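Local coordinates for protein demethyldecarbamoylnovobiocin O-methyltransferase (Streptomyces caeruleus, PDB 2WK1) that catalyses transfer of a methyl group from S-adenosyl-L-methionine to the 4-hydroxyl of the noviose sugar, the penultimate step in making the antibiotic novobiocin, at residues P148-G151 / G157-K160; G196-T201 / Y220-D225. All coordinates share one frame; numbering follows the deposited sequence.

Contact 1. Residues P148-G151 / G157-K160. With SAH (S-adenosyl-L-homocysteine), chain B.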
ATOM      1  N   PRO A 148      -0.023  23.854 -18.694  1.00 15.67           N
ATOM      2  CA  PRO A 148      -0.163  25.272 -19.068  1.00 16.49           C
ATOM      3  C   PRO A 148      -1.188  25.453 -20.162  1.00 16.97           C
ATOM      4  O   PRO A 148      -1.390  24.547 -20.970  1.00 16.65           O
ATOM      5  CB  PRO A 148       1.232  25.642 -19.596  1.00 16.91           C
ATOM      6  CG  PRO A 148       1.813  24.312 -20.086  1.00 16.85           C
ATOM      7  CD  PRO A 148       1.299  23.305 -19.087  1.00 15.79           C
ATOM      8  N   ASP A 149      -1.845  26.605 -20.149  1.00 18.19           N
ATOM      9  CA  ASP A 149      -2.677  27.022 -21.253  1.00 19.33           C
ATOM     10  C   ASP A 149      -1.759  27.623 -22.312  1.00 20.10           C
ATOM     11  O   ASP A 149      -1.228  28.713 -22.113  1.00 21.62           O
ATOM     12  CB  ASP A 149      -3.685  28.059 -20.753  1.00 20.00           C
ATOM     13  CG  ASP A 149      -4.624  28.556 -21.835  1.00 22.39           C
ATOM     14  OD1 ASP A 149      -4.395  28.278 -23.022  1.00 24.46           O
ATOM     15  OD2 ASP A 149      -5.606  29.233 -21.471  1.00 26.53           O
ATOM     16  N   VAL A 150      -1.538  26.892 -23.406  1.00 20.50           N
ATOM     17  CA  VAL A 150      -0.512  27.272 -24.380  1.00 21.73           C
ATOM     18  C   VAL A 150      -0.872  28.518 -25.187  1.00 23.33           C
ATOM     19  O   VAL A 150       0.020  29.143 -25.762  1.00 24.53           O
ATOM     20  CB  VAL A 150      -0.116  26.094 -25.329  1.00 21.58           C
ATOM     21  CG1 VAL A 150       0.427  24.920 -24.520  1.00 20.53           C
ATOM     22  CG2 VAL A 150      -1.254  25.652 -26.223  1.00 22.40           C
ATOM     23  N   GLY A 151      -2.159  28.866 -25.205  1.00 23.91           N
ATOM     24  CA  GLY A 151      -2.619  30.117 -25.821  1.00 25.23           C
ATOM     25  C   GLY A 151      -2.543  30.079 -27.332  1.00 26.66           C
ATOM     26  O   GLY A 151      -2.220  29.049 -27.941  1.00 27.61           O
ATOM     27  N   GLY A 157      -0.725  21.476 -32.482  1.00 21.68           N
ATOM     28  CA  GLY A 157      -1.203  20.234 -31.875  1.00 21.40           C
ATOM     29  C   GLY A 157      -1.546  20.385 -30.405  1.00 20.61           C
ATOM     30  O   GLY A 157      -2.481  19.758 -29.915  1.00 22.08           O
ATOM     31  N   ASP A 158      -0.813  21.246 -29.707  1.00 19.49           N
ATOM     32  CA  ASP A 158      -1.087  21.502 -28.295  1.00 18.65           C
ATOM     33  C   ASP A 158      -2.355  22.324 -28.152  1.00 19.37           C
ATOM     34  O   ASP A 158      -3.176  22.050 -27.273  1.00 19.36           O
ATOM     35  CB  ASP A 158       0.076  22.257 -27.634  1.00 17.79           C
ATOM     36  CG  ASP A 158       1.300  21.394 -27.410  1.00 17.59           C
ATOM     37  OD1 ASP A 158       1.196  20.143 -27.539  1.00 16.74           O
ATOM     38  OD2 ASP A 158       2.374  21.978 -27.078  1.00 16.68           O
ATOM     39  N   ARG A 159      -2.523  23.326 -29.026  1.00 20.71           N
ATOM     40  CA  ARG A 159      -3.728  24.172 -28.978  1.00 22.35           C
ATOM     41  C   ARG A 159      -4.983  23.350 -29.185  1.00 22.82           C
ATOM     42  O   ARG A 159      -5.984  23.532 -28.468  1.00 23.11           O
ATOM     43  CB  ARG A 159      -3.672  25.273 -30.041  1.00 22.83           C
ATOM     44  CG  ARG A 159      -2.595  26.308 -29.812  1.00 24.99           C
ATOM     45  CD  ARG A 159      -2.763  27.600 -30.685  1.00 28.96           C
ATOM     46  NE  ARG A 159      -3.301  27.345 -32.025  1.00 33.05           N
ATOM     47  CZ  ARG A 159      -2.581  27.229 -33.143  1.00 35.19           C
ATOM     48  NH1 ARG A 159      -1.252  27.332 -33.125  1.00 36.61           N
ATOM     49  NH2 ARG A 159      -3.196  27.000 -34.305  1.00 37.21           N
ATOM     50  N   LYS A 160      -4.931  22.434 -30.144  1.00 23.07           N
ATOM     51  CA  LYS A 160      -6.081  21.597 -30.466  1.00 24.59           C
ATOM     52  C   LYS A 160      -6.514  20.703 -29.310  1.00 23.76           C
ATOM     53  O   LYS A 160      -7.706  20.424 -29.140  1.00 25.78           O
ATOM     54  CB  LYS A 160      -5.812  20.745 -31.720  1.00 26.12           C
ATOM     55  CG  LYS A 160      -7.081  20.161 -32.383  1.00 30.49           C
ATOM     56  CD  LYS A 160      -6.741  19.183 -33.531  1.00 34.76           C
ATOM     57  CE  LYS A 160      -7.996  18.659 -34.240  1.00 37.39           C
ATOM     58  NZ  LYS A 160      -7.702  17.526 -35.186  1.00 39.86           N
TER
HETATM   59  N   SAH B 301       3.758  11.123 -14.026  1.00 13.37           N
HETATM   60  CA  SAH B 301       2.425  11.345 -13.366  1.00 12.08           C
HETATM   61  CB  SAH B 301       1.426  11.905 -14.380  1.00 12.83           C
HETATM   62  CG  SAH B 301       1.789  13.288 -14.901  1.00 12.65           C
HETATM   63  SD  SAH B 301       0.330  14.204 -15.415  1.00 13.50           S
HETATM   64  C   SAH B 301       1.972  10.099 -12.658  1.00 12.60           C
HETATM   65  O   SAH B 301       0.772   9.929 -12.409  1.00 12.66           O
HETATM   66  OXT SAH B 301       2.813   9.309 -12.249  1.00 13.28           O
HETATM   67  C5' SAH B 301       1.075  15.595 -16.287  1.00 12.31           C
HETATM   68  C4' SAH B 301       1.819  16.558 -15.336  1.00 11.69           C
HETATM   69  O4' SAH B 301       2.655  17.428 -16.138  1.00 11.41           O
HETATM   70  C3' SAH B 301       0.919  17.441 -14.473  1.00 12.46           C
HETATM   71  O3' SAH B 301       1.216  17.309 -13.071  1.00 13.07           O
HETATM   72  C2' SAH B 301       1.217  18.860 -15.005  1.00 11.81           C
HETATM   73  O2' SAH B 301       1.136  19.902 -14.031  1.00 13.24           O
HETATM   74  C1' SAH B 301       2.642  18.734 -15.553  1.00 10.43           C
HETATM   75  N9  SAH B 301       3.028  19.638 -16.638  1.00 10.57           N
HETATM   76  C8  SAH B 301       2.724  19.460 -17.950  1.00 12.23           C
HETATM   77  N7  SAH B 301       3.340  20.394 -18.714  1.00 12.06           N
HETATM   78  C5  SAH B 301       4.069  21.164 -17.869  1.00 10.80           C
HETATM   79  C6  SAH B 301       4.981  22.270 -18.021  1.00 11.01           C
HETATM   80  N6  SAH B 301       5.220  22.775 -19.220  1.00 12.27           N
HETATM   81  N1  SAH B 301       5.567  22.761 -16.923  1.00 11.08           N
HETATM   82  C2  SAH B 301       5.363  22.227 -15.706  1.00 10.84           C
HETATM   83  N3  SAH B 301       4.535  21.204 -15.467  1.00 10.66           N
HETATM   84  C4  SAH B 301       3.906  20.647 -16.523  1.00 10.29           C

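Contact 2. Residues G196-T201 / Y220-D225. With SAH (S-adenosyl-L-homocysteine), chain B; EDO (1,2-ethanediol), chain F.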
ATOM      1  N   GLY A 196       7.445  24.955 -10.956  1.00 12.86           N
ATOM      2  CA  GLY A 196       7.271  26.000 -11.969  1.00 13.53           C
ATOM      3  C   GLY A 196       7.098  25.417 -13.360  1.00 12.40           C
ATOM      4  O   GLY A 196       7.128  24.190 -13.554  1.00 12.80           O
ATOM      5  N   TRP A 197       6.870  26.291 -14.330  1.00 13.69           N
ATOM      6  CA  TRP A 197       6.764  25.862 -15.693  1.00 13.11           C
ATOM      7  C   TRP A 197       8.136  25.387 -16.180  1.00 13.18           C
ATOM      8  O   TRP A 197       9.146  26.017 -15.877  1.00 14.59           O
ATOM      9  CB  TRP A 197       6.254  27.028 -16.562  1.00 14.42           C
ATOM     10  CG  TRP A 197       4.942  27.545 -16.062  1.00 16.06           C
ATOM     11  CD1 TRP A 197       4.704  28.777 -15.521  1.00 19.19           C
ATOM     12  CD2 TRP A 197       3.707  26.837 -15.988  1.00 17.30           C
ATOM     13  NE1 TRP A 197       3.394  28.880 -15.123  1.00 22.05           N
ATOM     14  CE2 TRP A 197       2.760  27.701 -15.398  1.00 20.53           C
ATOM     15  CE3 TRP A 197       3.300  25.557 -16.368  1.00 15.35           C
ATOM     16  CZ2 TRP A 197       1.434  27.315 -15.174  1.00 20.62           C
ATOM     17  CZ3 TRP A 197       1.991  25.178 -16.125  1.00 16.23           C
ATOM     18  CH2 TRP A 197       1.082  26.043 -15.533  1.00 18.37           C
ATOM     19  N   PHE A 198       8.178  24.288 -16.928  1.00 13.03           N
ATOM     20  CA  PHE A 198       9.463  23.745 -17.392  1.00 13.29           C
ATOM     21  C   PHE A 198      10.314  24.775 -18.135  1.00 14.33           C
ATOM     22  O   PHE A 198      11.525  24.791 -17.983  1.00 15.38           O
ATOM     23  CB  PHE A 198       9.286  22.521 -18.315  1.00 13.15           C
ATOM     24  CG  PHE A 198       8.586  21.359 -17.675  1.00 11.98           C
ATOM     25  CD1 PHE A 198       8.677  21.117 -16.305  1.00 13.28           C
ATOM     26  CD2 PHE A 198       7.843  20.486 -18.460  1.00 13.12           C
ATOM     27  CE1 PHE A 198       7.983  20.071 -15.756  1.00 13.78           C
ATOM     28  CE2 PHE A 198       7.168  19.429 -17.892  1.00 13.06           C
ATOM     29  CZ  PHE A 198       7.228  19.239 -16.547  1.00 13.95           C
ATOM     30  N   LYS A 199       9.682  25.667 -18.891  1.00 15.36           N
ATOM     31  CA  LYS A 199      10.475  26.659 -19.645  1.00 17.68           C
ATOM     32  C   LYS A 199      11.215  27.593 -18.703  1.00 18.02           C
ATOM     33  O   LYS A 199      12.220  28.201 -19.102  1.00 20.56           O
ATOM     34  CB  LYS A 199       9.600  27.454 -20.615  1.00 18.93           C
ATOM     35  CG  LYS A 199       8.554  28.305 -19.939  1.00 21.50           C
ATOM     36  CD  LYS A 199       7.710  29.131 -20.909  1.00 26.48           C
ATOM     37  CE  LYS A 199       6.689  29.947 -20.133  1.00 28.68           C
ATOM     38  NZ  LYS A 199       5.629  30.500 -21.030  1.00 31.30           N
ATOM     39  N   ASP A 200      10.711  27.746 -17.485  1.00 18.21           N
ATOM     40  CA  ASP A 200      11.316  28.616 -16.474  1.00 18.78           C
ATOM     41  C   ASP A 200      12.281  27.870 -15.571  1.00 18.45           C
ATOM     42  O   ASP A 200      13.255  28.439 -15.100  1.00 21.37           O
ATOM     43  CB  ASP A 200      10.242  29.199 -15.546  1.00 19.37           C
ATOM     44  CG  ASP A 200       9.296  30.155 -16.245  1.00 22.48           C
ATOM     45  OD1 ASP A 200       9.748  30.827 -17.195  1.00 26.31           O
ATOM     46  OD2 ASP A 200       8.120  30.247 -15.801  1.00 25.41           O
ATOM     47  N   THR A 201      12.004  26.604 -15.280  1.00 16.16           N
ATOM     48  CA  THR A 201      12.776  25.865 -14.280  1.00 15.98           C
ATOM     49  C   THR A 201      13.916  25.015 -14.845  1.00 16.16           C
ATOM     50  O   THR A 201      14.928  24.826 -14.175  1.00 18.47           O
ATOM     51  CB  THR A 201      11.872  24.943 -13.465  1.00 15.61           C
ATOM     52  OG1 THR A 201      11.319  23.949 -14.336  1.00 15.27           O
ATOM     53  CG2 THR A 201      10.756  25.718 -12.765  1.00 17.38           C
ATOM     54  N   TYR A 220       3.515  18.903 -26.694  1.00 14.32           N
ATOM     55  CA  TYR A 220       4.704  19.084 -27.518  1.00 13.98           C
ATOM     56  C   TYR A 220       5.669  20.020 -26.820  1.00 14.29           C
ATOM     57  O   TYR A 220       6.879  19.729 -26.721  1.00 14.04           O
ATOM     58  CB  TYR A 220       4.331  19.640 -28.892  1.00 14.51           C
ATOM     59  CG  TYR A 220       5.501  20.049 -29.752  1.00 15.20           C
ATOM     60  CD1 TYR A 220       6.075  21.305 -29.627  1.00 17.09           C
ATOM     61  CD2 TYR A 220       6.028  19.172 -30.680  1.00 16.43           C
ATOM     62  CE1 TYR A 220       7.144  21.682 -30.424  1.00 19.42           C
ATOM     63  CE2 TYR A 220       7.089  19.528 -31.482  1.00 17.23           C
ATOM     64  CZ  TYR A 220       7.650  20.786 -31.341  1.00 19.33           C
ATOM     65  OH  TYR A 220       8.708  21.168 -32.151  1.00 23.47           O
ATOM     66  N   GLU A 221       5.168  21.161 -26.350  1.00 14.57           N
ATOM     67  CA  GLU A 221       6.095  22.146 -25.811  1.00 15.42           C
ATOM     68  C   GLU A 221       6.781  21.682 -24.538  1.00 14.80           C
ATOM     69  O   GLU A 221       7.979  21.915 -24.360  1.00 16.24           O
ATOM     70  CB  GLU A 221       5.444  23.506 -25.665  1.00 17.18           C
ATOM     71  CG  GLU A 221       4.400  23.719 -24.643  1.00 21.36           C
ATOM     72  CD  GLU A 221       4.253  25.224 -24.421  1.00 26.26           C
ATOM     73  OE1 GLU A 221       3.593  25.890 -25.246  1.00 27.15           O
ATOM     74  OE2 GLU A 221       4.871  25.744 -23.475  1.00 31.81           O
ATOM     75  N   SER A 222       6.035  21.009 -23.676  1.00 13.71           N
ATOM     76  CA  SER A 222       6.581  20.474 -22.457  1.00 13.94           C
ATOM     77  C   SER A 222       7.659  19.458 -22.754  1.00 12.96           C
ATOM     78  O   SER A 222       8.712  19.450 -22.110  1.00 14.02           O
ATOM     79  CB  SER A 222       5.487  19.850 -21.611  1.00 14.28           C
ATOM     80  OG  SER A 222       4.467  20.795 -21.293  1.00 14.65           O
ATOM     81  N   THR A 223       7.400  18.590 -23.729  1.00 12.88           N
ATOM     82  CA  THR A 223       8.338  17.536 -24.086  1.00 12.44           C
ATOM     83  C   THR A 223       9.591  18.108 -24.734  1.00 12.91           C
ATOM     84  O   THR A 223      10.680  17.713 -24.401  1.00 13.23           O
ATOM     85  CB  THR A 223       7.648  16.507 -25.014  1.00 13.37           C
ATOM     86  OG1 THR A 223       6.465  16.021 -24.377  1.00 14.25           O
ATOM     87  CG2 THR A 223       8.541  15.352 -25.358  1.00 14.93           C
ATOM     88  N   TRP A 224       9.414  19.052 -25.636  1.00 13.88           N
ATOM     89  CA  TRP A 224      10.546  19.699 -26.286  1.00 14.67           C
ATOM     90  C   TRP A 224      11.421  20.409 -25.263  1.00 14.54           C
ATOM     91  O   TRP A 224      12.649  20.298 -25.288  1.00 15.65           O
ATOM     92  CB  TRP A 224      10.042  20.684 -27.366  1.00 14.94           C
ATOM     93  CG  TRP A 224      11.187  21.274 -28.109  1.00 16.10           C
ATOM     94  CD1 TRP A 224      11.790  22.461 -27.854  1.00 18.00           C
ATOM     95  CD2 TRP A 224      11.926  20.661 -29.175  1.00 15.78           C
ATOM     96  NE1 TRP A 224      12.845  22.643 -28.716  1.00 19.54           N
ATOM     97  CE2 TRP A 224      12.949  21.550 -29.536  1.00 18.87           C
ATOM     98  CE3 TRP A 224      11.808  19.459 -29.869  1.00 16.83           C
ATOM     99  CZ2 TRP A 224      13.865  21.257 -30.557  1.00 19.39           C
ATOM    100  CZ3 TRP A 224      12.718  19.177 -30.889  1.00 19.68           C
ATOM    101  CH2 TRP A 224      13.726  20.072 -31.217  1.00 20.04           C
ATOM    102  N   ASP A 225      10.793  21.143 -24.353  1.00 14.76           N
ATOM    103  CA  ASP A 225      11.574  21.875 -23.335  1.00 15.57           C
ATOM    104  C   ASP A 225      12.307  20.927 -22.372  1.00 14.46           C
ATOM    105  O   ASP A 225      13.423  21.199 -21.919  1.00 15.17           O
ATOM    106  CB  ASP A 225      10.683  22.833 -22.564  1.00 16.69           C
ATOM    107  CG  ASP A 225      10.203  24.011 -23.430  1.00 20.99           C
ATOM    108  OD1 ASP A 225      10.777  24.247 -24.523  1.00 25.41           O
ATOM    109  OD2 ASP A 225       9.238  24.669 -23.005  1.00 25.94           O
TER
HETATM  110  N   SAH B 301       3.758  11.123 -14.026  1.00 13.37           N
HETATM  111  CA  SAH B 301       2.425  11.345 -13.366  1.00 12.08           C
HETATM  112  CB  SAH B 301       1.426  11.905 -14.380  1.00 12.83           C
HETATM  113  CG  SAH B 301       1.789  13.288 -14.901  1.00 12.65           C
HETATM  114  SD  SAH B 301       0.330  14.204 -15.415  1.00 13.50           S
HETATM  115  C   SAH B 301       1.972  10.099 -12.658  1.00 12.60           C
HETATM  116  O   SAH B 301       0.772   9.929 -12.409  1.00 12.66           O
HETATM  117  OXT SAH B 301       2.813   9.309 -12.249  1.00 13.28           O
HETATM  118  C5' SAH B 301       1.075  15.595 -16.287  1.00 12.31           C
HETATM  119  C4' SAH B 301       1.819  16.558 -15.336  1.00 11.69           C
HETATM  120  O4' SAH B 301       2.655  17.428 -16.138  1.00 11.41           O
HETATM  121  C3' SAH B 301       0.919  17.441 -14.473  1.00 12.46           C
HETATM  122  O3' SAH B 301       1.216  17.309 -13.071  1.00 13.07           O
HETATM  123  C2' SAH B 301       1.217  18.860 -15.005  1.00 11.81           C
HETATM  124  O2' SAH B 301       1.136  19.902 -14.031  1.00 13.24           O
HETATM  125  C1' SAH B 301       2.642  18.734 -15.553  1.00 10.43           C
HETATM  126  N9  SAH B 301       3.028  19.638 -16.638  1.00 10.57           N
HETATM  127  C8  SAH B 301       2.724  19.460 -17.950  1.00 12.23           C
HETATM  128  N7  SAH B 301       3.340  20.394 -18.714  1.00 12.06           N
HETATM  129  C5  SAH B 301       4.069  21.164 -17.869  1.00 10.80           C
HETATM  130  C6  SAH B 301       4.981  22.270 -18.021  1.00 11.01           C
HETATM  131  N6  SAH B 301       5.220  22.775 -19.220  1.00 12.27           N
HETATM  132  N1  SAH B 301       5.567  22.761 -16.923  1.00 11.08           N
HETATM  133  C2  SAH B 301       5.363  22.227 -15.706  1.00 10.84           C
HETATM  134  N3  SAH B 301       4.535  21.204 -15.467  1.00 10.66           N
HETATM  135  C4  SAH B 301       3.906  20.647 -16.523  1.00 10.29           C
HETATM  136  C1  EDO F 551       6.759  13.369 -22.572  1.00 27.20           C
HETATM  137  O1  EDO F 551       6.650  14.685 -21.912  1.00 23.07           O
HETATM  138  C2  EDO F 551       5.481  12.849 -23.258  1.00 27.25           C
HETATM  139  O2  EDO F 551       4.840  11.852 -22.426  1.00 27.28           O
HETATM  140  O   HOH W   1       3.872  27.824 -22.201  1.00 39.30           O

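Contact 1. Residues P148-G151 / G157-K160
Val150 and Gly151, in the loop between strand 138-142 and helix 156-161, rest on one flank of that helix, against Asp158 and Arg159. Earlier in the same segment Pro148 touches S-adenosyl-L-homocysteine: the CG-CD edge of its ring lies over one face of the adenine, with CD 3.6 Å from SAH N7. Asp149 turns its carboxylate back on its own chain and closes an Asx turn, OD1 accepting from Gly151 N at 3.2 Å; the N-H arrives from above the carboxylate plane, 37° out of it, and the bond is well bent (139°). Val150, carried on this turn, makes the side-chain contact. With CG1 anti to the carbonyl carbon (chi1 -60°), CG2 falls between backbone N and carbonyl carbon, comes 3.9 Å from Asp158 CB and fits beside the CG of Arg159. The loop follows strand 138-142 of the Rossmann-like methyltransferase sheet, and helix 156-161 comes directly after it, making this a local fold-back of loop on helix. Asp158 meets Val150 through CB, while its buried carboxylate turns elsewhere and accepts from Tyr220 N and Glu221 N at the start of helix 220-230. Gly151, at positive phi, presents its carbonyl oxygen to the aliphatic part of Arg159, with O 3.2 Å from Arg159 CD. The arginine chain bends at the CG-CD bond, and NH1 bonds to Gly154 O.

Contact 2. Residues G196-T201 / Y220-D225
Phe198 and Ser222 meet obliquely, CD2 of the ring 3.9 Å from Ser222 O, and both turn to the same adenine. The phenyl ring lies parallel to the base and flat on one of its faces, SAH N1 standing 3.4 Å above the ring centre. Ser222 instead comes at the base's rim: with OG beside its backbone N (chi1 -58°), the hydroxyl donates to SAH N7 at 2.8 Å. Phe198 N, at the start of the short helix 198-201, donates to SAH N1 at 3.0 Å and 158°, so two ring nitrogens are read from different segments. Trp197 brings the edge of its indole, through CE3, over the face of the base away from Phe198. Farther out, Asp225 points toward 196-201 and touches Lys199 CB with OD2 (3.7 Å). The lysine chain then runs extended, away from Asp225; a water that donates to Glu221 OE2 at 2.6 Å also meets Lys199 NZ, but weakly, so the bridge between the two helices is a loose one. An aromatic ring on one face with polar contacts at the rim makes this the adenine end of the S-adenosylmethionine pocket in a class I methyltransferase fold.

Overall arrangement
Both contacts are partly buried and lie on the same side of the chain's centre, with their own centres about 13 Å apart, yet contact 1 is the more peripheral: about 20 Å from the chain centre, against 14 Å for contact 2. Helix 220-230 joins them. Asp158 ties the helix of contact 1 to the start of that helix, and Val150 CG1 packs on Glu221 OE1. Pro148 of contact 1 lies on the adenine face opposite Phe198 of contact 2, its N against Trp197 CZ3. Contact 1 is made of methyl and methylene contacts plus one carbonyl oxygen against an arginine chain, with no hydrogen bond across it, whereas contact 2, between more distant segments, owes most of its chemistry to the shared ligand.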